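Rho guanyl nucleotide exchange factor (Rom2), putative (Aspergillus fumigatus Af293, PDB 5O51) probably acts as a guanine-nucleotide exchange factor for Rho-type GTPases, the crystallised part being its CNH domain, a beta-propeller. Local coordinates at residues Arg21-Gly31 and Asn306-Arg315; Thr132-Glu143 and Lys169-Ser180. All blocks are in the same frame, centred on the assembly; numbering follows the deposited sequence.

Contact 1: residues Arg21-Gly31 and Asn306-Arg315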
loop_
_atom_site.group_PDB
_atom_site.type_symbol
_atom_site.label_atom_id
_atom_site.label_comp_id
_atom_site.label_asym_id
_atom_site.label_seq_id
_atom_site.Cartn_x
_atom_site.Cartn_y
_atom_site.Cartn_z
ATOM N N ARG A 21 -11.637 -8.830 -11.700
ATOM C CA ARG A 21 -10.394 -9.181 -10.996
ATOM C C ARG A 21 -10.342 -8.553 -9.592
ATOM O O ARG A 21 -11.023 -7.506 -9.300
ATOM C CB ARG A 21 -9.176 -8.689 -11.860
ATOM C CG ARG A 21 -9.058 -9.448 -13.207
ATOM C CD ARG A 21 -7.670 -9.338 -13.911
ATOM N NE ARG A 21 -7.696 -10.089 -15.193
ATOM C CZ ARG A 21 -7.589 -11.433 -15.345
ATOM N NH1 ARG A 21 -7.355 -12.287 -14.323
ATOM N NH2 ARG A 21 -7.683 -11.949 -16.551
ATOM N N VAL A 22 -9.459 -9.077 -8.764
ATOM C CA VAL A 22 -9.157 -8.452 -7.464
ATOM C C VAL A 22 -8.311 -7.179 -7.623
ATOM O O VAL A 22 -7.152 -7.239 -8.037
ATOM C CB VAL A 22 -8.444 -9.474 -6.535
ATOM C CG1 VAL A 22 -8.078 -8.857 -5.204
ATOM C CG2 VAL A 22 -9.360 -10.661 -6.273
ATOM N N ASN A 23 -8.845 -6.015 -7.256
ATOM C CA ASN A 23 -8.062 -4.814 -7.332
ATOM C C ASN A 23 -7.233 -4.571 -6.029
ATOM O O ASN A 23 -6.150 -3.953 -6.076
ATOM C CB ASN A 23 -8.941 -3.568 -7.518
ATOM C CG ASN A 23 -9.726 -3.520 -8.861
ATOM O OD1 ASN A 23 -9.336 -4.069 -9.832
ATOM N ND2 ASN A 23 -10.866 -2.837 -8.856
ATOM N N CYS A 24 -7.824 -4.912 -4.873
ATOM C CA CYS A 24 -7.255 -4.622 -3.533
ATOM C C CYS A 24 -7.798 -5.561 -2.493
ATOM O O CYS A 24 -8.746 -6.321 -2.762
ATOM C CB CYS A 24 -7.534 -3.176 -3.129
ATOM S SG CYS A 24 -9.267 -2.679 -3.184
ATOM N N LEU A 25 -7.183 -5.550 -1.307
ATOM C CA LEU A 25 -7.547 -6.497 -0.264
ATOM C C LEU A 25 -7.027 -5.965 1.075
ATOM O O LEU A 25 -5.952 -5.339 1.115
ATOM C CB LEU A 25 -6.996 -7.902 -0.631
ATOM C CG LEU A 25 -7.036 -9.085 0.360
ATOM C CD1 LEU A 25 -6.956 -10.417 -0.350
ATOM C CD2 LEU A 25 -5.882 -9.062 1.350
ATOM N N VAL A 26 -7.769 -6.216 2.149
ATOM C CA VAL A 26 -7.242 -6.029 3.502
ATOM C C VAL A 26 -7.733 -7.165 4.407
ATOM O O VAL A 26 -8.892 -7.593 4.296
ATOM C CB VAL A 26 -7.632 -4.663 4.097
ATOM C CG1 VAL A 26 -9.164 -4.546 4.228
ATOM C CG2 VAL A 26 -6.980 -4.426 5.466
ATOM N N PRO A 27 -6.846 -7.700 5.289
ATOM C CA PRO A 27 -7.251 -8.713 6.263
ATOM C C PRO A 27 -7.928 -8.034 7.448
ATOM O O PRO A 27 -7.622 -6.916 7.711
ATOM C CB PRO A 27 -5.915 -9.394 6.670
ATOM C CG PRO A 27 -4.859 -8.407 6.337
ATOM C CD PRO A 27 -5.383 -7.708 5.088
ATOM N N VAL A 28 -8.904 -8.675 8.078
ATOM C CA VAL A 28 -9.556 -8.105 9.287
ATOM C C VAL A 28 -9.667 -9.252 10.297
ATOM O O VAL A 28 -9.334 -10.402 9.965
ATOM C CB VAL A 28 -10.978 -7.506 9.012
ATOM C CG1 VAL A 28 -10.894 -6.477 7.899
ATOM C CG2 VAL A 28 -11.960 -8.582 8.611
ATOM N N ASP A 29 -10.132 -8.931 11.506
ATOM C CA ASP A 29 -10.439 -9.953 12.518
ATOM C C ASP A 29 -9.189 -10.744 12.833
ATOM O O ASP A 29 -9.171 -11.980 12.717
ATOM C CB ASP A 29 -11.556 -10.904 12.006
ATOM C CG ASP A 29 -12.876 -10.728 12.738
ATOM O OD1 ASP A 29 -13.017 -11.322 13.847
ATOM O OD2 ASP A 29 -13.777 -10.039 12.177
ATOM N N GLY A 30 -8.130 -10.019 13.158
ATOM C CA GLY A 30 -6.809 -10.600 13.379
ATOM C C GLY A 30 -6.300 -11.464 12.262
ATOM O O GLY A 30 -5.575 -12.427 12.525
ATOM N N GLY A 31 -6.650 -11.164 11.004
ATOM C CA GLY A 31 -6.107 -11.954 9.887
ATOM C C GLY A 31 -6.930 -13.209 9.626
ATOM O O GLY A 31 -6.661 -13.992 8.712
ATOM N N ASN A 306 0.291 -9.503 -14.876
ATOM C CA ASN A 306 -0.546 -8.619 -14.081
ATOM C C ASN A 306 -0.440 -8.980 -12.570
ATOM O O ASN A 306 -1.420 -9.221 -11.892
ATOM C CB ASN A 306 -2.016 -8.643 -14.596
ATOM C CG ASN A 306 -2.900 -7.533 -13.990
ATOM O OD1 ASN A 306 -2.431 -6.541 -13.429
ATOM N ND2 ASN A 306 -4.213 -7.710 -14.120
ATOM N N ILE A 307 0.785 -9.018 -12.074
ATOM C CA ILE A 307 1.062 -9.257 -10.645
ATOM C C ILE A 307 0.804 -7.992 -9.887
ATOM O O ILE A 307 1.270 -6.967 -10.315
ATOM C CB ILE A 307 2.530 -9.671 -10.401
ATOM C CG1 ILE A 307 2.779 -11.033 -11.051
ATOM C CG2 ILE A 307 2.807 -9.607 -8.847
ATOM C CD1 ILE A 307 4.255 -11.418 -11.262
ATOM N N ARG A 308 0.017 -8.052 -8.818
ATOM C CA ARG A 308 -0.344 -6.885 -7.956
ATOM C C ARG A 308 -0.024 -7.300 -6.496
ATOM O O ARG A 308 -0.616 -8.281 -5.999
ATOM C CB ARG A 308 -1.872 -6.659 -8.008
ATOM C CG ARG A 308 -2.392 -6.104 -9.313
ATOM C CD ARG A 308 -3.750 -6.717 -9.705
ATOM N NE ARG A 308 -3.583 -7.990 -10.384
ATOM C CZ ARG A 308 -4.459 -8.970 -10.497
ATOM N NH1 ARG A 308 -5.671 -8.933 -9.943
ATOM N NH2 ARG A 308 -4.107 -10.036 -11.164
ATOM N N MET A 309 0.843 -6.572 -5.804
ATOM C CA MET A 309 0.990 -6.815 -4.375
ATOM C C MET A 309 -0.255 -6.334 -3.622
ATOM O O MET A 309 -0.635 -5.182 -3.732
ATOM C CB MET A 309 2.249 -6.137 -3.826
ATOM C CG MET A 309 2.594 -6.618 -2.409
ATOM S SD MET A 309 3.914 -5.694 -1.611
ATOM C CE MET A 309 2.838 -4.556 -0.674
ATOM N N LEU A 310 -0.899 -7.199 -2.838
ATOM C CA LEU A 310 -2.145 -6.782 -2.138
ATOM C C LEU A 310 -1.970 -6.257 -0.717
ATOM O O LEU A 310 -2.576 -5.277 -0.369
ATOM C CB LEU A 310 -3.195 -7.894 -2.149
ATOM C CG LEU A 310 -3.606 -8.366 -3.554
ATOM C CD1 LEU A 310 -4.387 -9.651 -3.429
ATOM C CD2 LEU A 310 -4.363 -7.262 -4.306
ATOM N N HIS A 311 -1.155 -6.914 0.099
ATOM C CA HIS A 311 -1.011 -6.573 1.508
ATOM C C HIS A 311 0.223 -7.317 2.067
ATOM O O HIS A 311 0.444 -8.510 1.816
ATOM C CB HIS A 311 -2.272 -7.018 2.317
ATOM C CG HIS A 311 -2.337 -6.438 3.699
ATOM N ND1 HIS A 311 -1.895 -7.109 4.818
ATOM C CD2 HIS A 311 -2.752 -5.223 4.126
ATOM C CE1 HIS A 311 -2.038 -6.323 5.870
ATOM N NE2 HIS A 311 -2.531 -5.167 5.457
ATOM N N SER A 312 0.959 -6.602 2.885
ATOM C CA SER A 312 2.111 -7.130 3.550
ATOM C C SER A 312 1.912 -6.993 5.079
ATOM O O SER A 312 1.766 -5.901 5.570
ATOM C CB SER A 312 3.331 -6.262 3.151
ATOM O OG SER A 312 4.396 -6.605 3.978
ATOM N N SER A 313 1.971 -8.087 5.807
ATOM C CA SER A 313 1.911 -8.024 7.310
ATOM C C SER A 313 3.014 -8.908 7.914
ATOM O O SER A 313 3.664 -9.673 7.180
ATOM C CB SER A 313 0.547 -8.524 7.817
ATOM O OG SER A 313 0.368 -9.948 7.637
ATOM N N THR A 314 3.136 -8.906 9.251
ATOM C CA THR A 314 4.146 -9.754 9.922
ATOM C C THR A 314 3.853 -11.209 9.602
ATOM O O THR A 314 4.769 -12.000 9.582
ATOM C CB THR A 314 4.178 -9.523 11.475
ATOM O OG1 THR A 314 2.992 -10.064 12.040
ATOM C CG2 THR A 314 4.183 -8.040 11.821
ATOM N N ARG A 315 2.572 -11.539 9.334
ATOM C CA ARG A 315 2.114 -12.903 8.958
ATOM C C ARG A 315 2.575 -13.372 7.559
ATOM O O ARG A 315 3.136 -14.467 7.412
ATOM C CB ARG A 315 0.554 -13.009 8.934
ATOM C CG ARG A 315 -0.245 -12.481 10.114
ATOM C CD ARG A 315 -1.770 -12.640 9.926
ATOM N NE ARG A 315 -2.437 -11.413 9.417
ATOM C CZ ARG A 315 -2.627 -10.280 10.114
ATOM N NH1 ARG A 315 -2.195 -10.181 11.371
ATOM N NH2 ARG A 315 -3.224 -9.214 9.548
HETATM O O HOH W 1 -4.653 -4.013 -1.661
#
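Pro27 sets the CD-CG edge of its ring over one face of the His311 imidazole: its CD stands 3.5 Å from the centroid of the His311 ring and only 8° off the ring normal, a CH-pi contact. The pair joins two adjacent blades of a seven-bladed beta-propeller through their innermost strands. Strands 22-28 and 307-312 run nearly parallel, 13° between directions, with axes 5.9 Å apart at closest approach. Water 1 bridges the backbones, accepting from Leu25 N at 3.0 Å and donating to Leu310 O at 2.8 Å. A classic beta bulge interrupts each strand, Asn23-Cys24 opposite Gly37 and Leu310-His311 opposite Leu318.

Beside the water, Leu310 spreads both methyls over the first strand: CD2 meets Val22 CG1 at 4.1 Å, and CD1 meets Leu25 CD1 at 4.1 Å, each pair of side chains crossing at about a right angle. Farther along, Arg308 reaches across with NH1, which donates to Val22 O at 2.9 Å and 151°, the acceptor lying close to the guanidinium plane. Asp328, on the same sheet as 307-312, forms salt bridges with both Arg308 NH2 and Arg21 NH1, which probably eases the proximity of the two arginines. Bends at chi2 and chi3 fold the Arg308 chain back, letting NE and NH2 grip Asn306 O side-on, each 2.9 Å from that one oxygen.

Contact 2: residues Thr132-Glu143 and Lys169-Ser180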
loop_
_atom_site.group_PDB
_atom_site.type_symbol
_atom_site.label_atom_id
_atom_site.label_comp_id
_atom_site.label_asym_id
_atom_site.label_seq_id
_atom_site.Cartn_x
_atom_site.Cartn_y
_atom_site.Cartn_z
ATOM N N THR A 132 -3.907 14.138 -6.888
ATOM C CA THR A 132 -2.635 14.373 -7.560
ATOM C C THR A 132 -2.836 14.319 -9.055
ATOM O O THR A 132 -3.730 13.630 -9.530
ATOM C CB THR A 132 -1.559 13.329 -7.122
ATOM O OG1 THR A 132 -0.259 13.668 -7.650
ATOM C CG2 THR A 132 -1.940 11.896 -7.560
ATOM N N SER A 133 -2.018 15.081 -9.777
ATOM C CA SER A 133 -1.919 15.031 -11.246
ATOM C C SER A 133 -0.442 15.241 -11.615
ATOM O O SER A 133 0.365 15.460 -10.727
ATOM C CB SER A 133 -2.796 16.134 -11.865
ATOM O OG SER A 133 -2.666 17.361 -11.159
ATOM N N ALA A 134 -0.079 15.164 -12.899
ATOM C CA ALA A 134 1.185 15.770 -13.379
ATOM C C ALA A 134 0.875 17.271 -13.367
ATOM O O ALA A 134 0.030 17.731 -14.139
ATOM C CB ALA A 134 1.546 15.288 -14.780
ATOM N N LEU A 135 1.522 18.005 -12.459
ATOM C CA LEU A 135 1.133 19.368 -12.037
ATOM C C LEU A 135 1.338 19.446 -10.522
ATOM O O LEU A 135 2.360 19.941 -10.063
ATOM C CB LEU A 135 -0.321 19.767 -12.456
ATOM C CG LEU A 135 -0.991 21.098 -12.041
ATOM C CD1 LEU A 135 -1.473 21.879 -13.261
ATOM C CD2 LEU A 135 -2.144 20.889 -11.062
ATOM N N SER A 136 0.409 18.893 -9.744
ATOM C CA SER A 136 0.435 19.098 -8.301
ATOM C C SER A 136 -0.332 18.023 -7.516
ATOM O O SER A 136 -0.900 17.081 -8.107
ATOM C CB SER A 136 -0.109 20.511 -7.974
ATOM O OG SER A 136 -1.505 20.505 -7.707
ATOM N N SER A 137 -0.360 18.221 -6.192
ATOM C CA SER A 137 -0.928 17.276 -5.256
ATOM C C SER A 137 -1.537 18.015 -4.068
ATOM O O SER A 137 -0.943 18.926 -3.534
ATOM C CB SER A 137 0.167 16.268 -4.784
ATOM O OG SER A 137 0.609 15.372 -5.837
ATOM N N THR A 138 -2.716 17.608 -3.635
ATOM C CA THR A 138 -3.369 18.218 -2.480
ATOM C C THR A 138 -3.582 17.135 -1.445
ATOM O O THR A 138 -4.185 16.096 -1.768
ATOM C CB THR A 138 -4.730 18.773 -2.866
ATOM O OG1 THR A 138 -4.555 19.714 -3.932
ATOM C CG2 THR A 138 -5.440 19.404 -1.635
ATOM N N ILE A 139 -3.110 17.381 -0.221
ATOM C CA ILE A 139 -3.163 16.398 0.837
ATOM C C ILE A 139 -4.090 16.838 1.964
ATOM O O ILE A 139 -3.874 17.891 2.548
ATOM C CB ILE A 139 -1.772 16.166 1.454
ATOM C CG1 ILE A 139 -0.832 15.459 0.473
ATOM C CG2 ILE A 139 -1.900 15.326 2.709
ATOM C CD1 ILE A 139 0.087 16.389 -0.265
ATOM N N LYS A 140 -5.035 15.978 2.350
ATOM C CA LYS A 140 -5.941 16.257 3.455
ATOM C C LYS A 140 -5.790 15.212 4.540
ATOM O O LYS A 140 -5.595 14.031 4.247
ATOM C CB LYS A 140 -7.374 16.288 2.982
ATOM C CG LYS A 140 -7.739 17.487 2.146
ATOM C CD LYS A 140 -9.209 17.844 2.350
ATOM C CE LYS A 140 -9.720 18.789 1.271
ATOM N NZ LYS A 140 -11.094 18.423 0.823
ATOM N N VAL A 141 -5.905 15.644 5.790
ATOM C CA VAL A 141 -5.564 14.817 6.940
ATOM C C VAL A 141 -6.787 14.785 7.882
ATOM O O VAL A 141 -7.520 15.730 7.894
ATOM C CB VAL A 141 -4.283 15.392 7.555
ATOM C CG1 VAL A 141 -3.760 14.508 8.677
ATOM C CG2 VAL A 141 -3.241 15.607 6.459
ATOM N N TYR A 142 -7.063 13.674 8.576
ATOM C CA TYR A 142 -8.352 13.479 9.316
ATOM C C TYR A 142 -8.170 12.777 10.625
ATOM O O TYR A 142 -7.314 11.920 10.737
ATOM C CB TYR A 142 -9.334 12.614 8.533
ATOM C CG TYR A 142 -9.901 13.294 7.330
ATOM C CD1 TYR A 142 -9.165 13.359 6.162
ATOM C CD2 TYR A 142 -11.160 13.883 7.360
ATOM C CE1 TYR A 142 -9.639 14.009 5.046
ATOM C CE2 TYR A 142 -11.636 14.548 6.250
ATOM C CZ TYR A 142 -10.869 14.597 5.095
ATOM O OH TYR A 142 -11.309 15.215 3.953
ATOM N N GLU A 143 -9.035 13.062 11.595
ATOM C CA GLU A 143 -8.883 12.497 12.942
ATOM C C GLU A 143 -10.203 11.906 13.438
ATOM O O GLU A 143 -11.252 12.393 13.070
ATOM C CB GLU A 143 -8.350 13.580 13.913
ATOM C CG GLU A 143 -9.223 14.840 14.098
ATOM C CD GLU A 143 -8.513 16.015 14.818
ATOM O OE1 GLU A 143 -7.478 15.813 15.501
ATOM O OE2 GLU A 143 -8.992 17.169 14.695
ATOM N N LYS A 169 -13.440 13.595 11.435
ATOM C CA LYS A 169 -13.476 15.051 11.231
ATOM C C LYS A 169 -12.156 15.522 10.574
ATOM O O LYS A 169 -11.080 14.989 10.913
ATOM C CB LYS A 169 -13.730 15.779 12.571
ATOM C CG LYS A 169 -12.729 15.503 13.707
ATOM C CD LYS A 169 -13.167 16.058 15.066
ATOM C CE LYS A 169 -14.342 15.301 15.681
ATOM N NZ LYS A 169 -14.113 13.840 15.848
ATOM N N PRO A 170 -12.222 16.510 9.630
ATOM C CA PRO A 170 -10.971 17.065 9.058
ATOM C C PRO A 170 -10.077 17.723 10.112
ATOM O O PRO A 170 -10.480 17.868 11.272
ATOM C CB PRO A 170 -11.455 18.105 8.028
ATOM C CG PRO A 170 -12.877 17.754 7.753
ATOM C CD PRO A 170 -13.414 17.134 9.018
ATOM N N PHE A 171 -8.876 18.118 9.703
ATOM C CA PHE A 171 -7.845 18.526 10.654
ATOM C C PHE A 171 -6.798 19.486 10.047
ATOM O O PHE A 171 -6.682 20.618 10.506
ATOM C CB PHE A 171 -7.227 17.270 11.272
ATOM C CG PHE A 171 -5.939 17.519 11.980
ATOM C CD1 PHE A 171 -5.867 18.455 13.009
ATOM C CD2 PHE A 171 -4.790 16.827 11.621
ATOM C CE1 PHE A 171 -4.670 18.693 13.667
ATOM C CE2 PHE A 171 -3.590 17.063 12.273
ATOM C CZ PHE A 171 -3.530 17.994 13.294
ATOM N N LYS A 172 -6.039 19.045 9.047
ATOM C CA LYS A 172 -5.040 19.897 8.387
ATOM C C LYS A 172 -4.990 19.557 6.914
ATOM O O LYS A 172 -5.296 18.429 6.531
ATOM C CB LYS A 172 -3.637 19.672 8.981
ATOM C CG LYS A 172 -3.502 19.870 10.496
ATOM C CD LYS A 172 -3.390 21.331 10.927
ATOM C CE LYS A 172 -1.933 21.778 11.031
ATOM N NZ LYS A 172 -1.780 23.233 11.308
ATOM N N GLU A 173 -4.582 20.518 6.102
ATOM C CA GLU A 173 -4.499 20.367 4.639
ATOM C C GLU A 173 -3.125 20.835 4.190
ATOM O O GLU A 173 -2.465 21.539 4.939
ATOM C CB GLU A 173 -5.598 21.192 3.980
ATOM C CG GLU A 173 -5.684 20.999 2.474
ATOM C CD GLU A 173 -6.895 21.664 1.855
ATOM O OE1 GLU A 173 -7.991 21.647 2.457
ATOM O OE2 GLU A 173 -6.738 22.206 0.744
ATOM N N TYR A 174 -2.662 20.414 3.016
ATOM C CA TYR A 174 -1.342 20.819 2.478
ATOM C C TYR A 174 -1.395 20.871 0.968
ATOM O O TYR A 174 -2.281 20.277 0.341
ATOM C CB TYR A 174 -0.166 19.883 2.912
ATOM C CG TYR A 174 -0.081 19.618 4.396
ATOM C CD1 TYR A 174 -0.997 18.763 5.004
ATOM C CD2 TYR A 174 0.889 20.223 5.201
ATOM C CE1 TYR A 174 -0.976 18.519 6.358
ATOM C CE2 TYR A 174 0.925 19.988 6.571
ATOM C CZ TYR A 174 -0.016 19.128 7.144
ATOM O OH TYR A 174 -0.067 18.827 8.488
ATOM N N TYR A 175 -0.433 21.583 0.396
ATOM C CA TYR A 175 -0.277 21.694 -1.053
ATOM C C TYR A 175 1.164 21.338 -1.445
ATOM O O TYR A 175 2.090 21.603 -0.689
ATOM C CB TYR A 175 -0.626 23.109 -1.529
ATOM C CG TYR A 175 -0.283 23.299 -2.993
ATOM C CD1 TYR A 175 -1.174 22.892 -3.986
ATOM C CD2 TYR A 175 0.972 23.815 -3.393
ATOM C CE1 TYR A 175 -0.857 23.020 -5.336
ATOM C CE2 TYR A 175 1.305 23.941 -4.745
ATOM C CZ TYR A 175 0.377 23.552 -5.711
ATOM O OH TYR A 175 0.656 23.678 -7.062
ATOM N N ILE A 176 1.345 20.721 -2.616
ATOM C CA ILE A 176 2.659 20.222 -3.071
ATOM C C ILE A 176 2.708 20.432 -4.585
ATOM O O ILE A 176 1.853 19.873 -5.306
ATOM C CB ILE A 176 2.858 18.680 -2.831
ATOM C CG1 ILE A 176 2.791 18.278 -1.333
ATOM C CG2 ILE A 176 4.162 18.159 -3.479
ATOM C CD1 ILE A 176 4.064 18.485 -0.551
ATOM N N PRO A 177 3.709 21.180 -5.092
ATOM C CA PRO A 177 3.781 21.412 -6.546
ATOM C C PRO A 177 4.510 20.298 -7.302
ATOM O O PRO A 177 5.530 20.568 -7.943
ATOM C CB PRO A 177 4.544 22.750 -6.636
ATOM C CG PRO A 177 5.471 22.706 -5.467
ATOM C CD PRO A 177 4.686 22.026 -4.365
ATOM N N ALA A 178 3.979 19.071 -7.217
ATOM C CA ALA A 178 4.433 17.908 -8.018
ATOM C C ALA A 178 3.467 16.687 -7.984
ATOM O O ALA A 178 2.680 16.509 -7.051
ATOM C CB ALA A 178 5.816 17.477 -7.572
ATOM N N GLU A 179 3.566 15.845 -9.006
ATOM C CA GLU A 179 2.873 14.546 -9.031
ATOM C C GLU A 179 3.401 13.607 -7.909
ATOM O O GLU A 179 4.622 13.391 -7.819
ATOM C CB GLU A 179 3.058 13.879 -10.405
ATOM C CG GLU A 179 2.161 12.656 -10.653
ATOM C CD GLU A 179 2.355 12.018 -12.024
ATOM O OE1 GLU A 179 3.507 11.948 -12.512
ATOM O OE2 GLU A 179 1.346 11.576 -12.617
ATOM N N SER A 180 2.484 13.064 -7.086
ATOM C CA SER A 180 2.836 12.183 -5.940
ATOM C C SER A 180 2.519 10.706 -6.176
ATOM O O SER A 180 1.392 10.384 -6.521
ATOM C CB SER A 180 2.114 12.618 -4.686
ATOM O OG SER A 180 2.580 13.869 -4.269
#
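Ile139 and Ile176 meet at the apolar centre, where Ile139 CD1 comes within 3.5 Å of Ile176 CG1, tighter than ordinary carbon packing. On the same face Val141 uses its two methyls separately: CG2 sits at the edge of the Tyr174 ring, 3.7 Å from Tyr174 CE1, and CG1 lies in the plane of the Phe171 ring, 3.9 Å from Phe171 CD2. The other face is more polar. There Lys140 and Glu173 run side by side, with Lys140 CE close on Glu173 OE1, but Lys140 NZ and Glu173 OE1 remain 4.8 Å apart, too far for a salt bridge, so any attraction is probably weak.

Backbone pairing is antiparallel, with hydrogen-bonded pairs at Ser137-Ile176, Ile139-Tyr174 and Glu143-Lys169; the N-to-C directions of the two short strands differ by 134°, consistent with twisted strands and the irregular pairing at Phe171. At one end the strands give way to a hydroxyl cluster. Ser137 OG, anti to its own carbonyl carbon (chi1 -68°), donates to Ala178 O at 2.7 Å and accepts from Thr132 OG1 at 2.6 Å and from Ser180 OG at 2.9 Å. Thr132 OG1 in turn receives Ser180 N at 2.9 Å, almost straight at 177°. At the other end Arg124 pairs with Glu143 OE1 in a salt bridge and makes a cation-pi contact with Phe171.

Together 137-143 and 169-176 form the third and outermost strands of one propeller blade: strand 125-132 flanks the former, while Tyr174 and Ile176 touch Val201 on strand 197-202 of the next blade, whose first strand begins at Ser180.

How the contacts relate
Both contacts belong to one propeller and are partly buried, but hold it at different levels. Contact 1, nearer the middle with its centre about 9 Å from that of the chain, joins two separate sheets where the blade combining strand 8-12 with the C-terminal strands meets blade 22-61, probably helping to close the ring. Contact 2, about 17 Å out, builds a single blade, combining a buried apolar face with many exposed residues on its outer strand. Contact 1 relies on side chains, one arginine-carbonyl bond and a water, whereas contact 2 has direct backbone pairing and buries about twice the area. The centres lie about 25 Å and the nearest atoms about 16 Å apart.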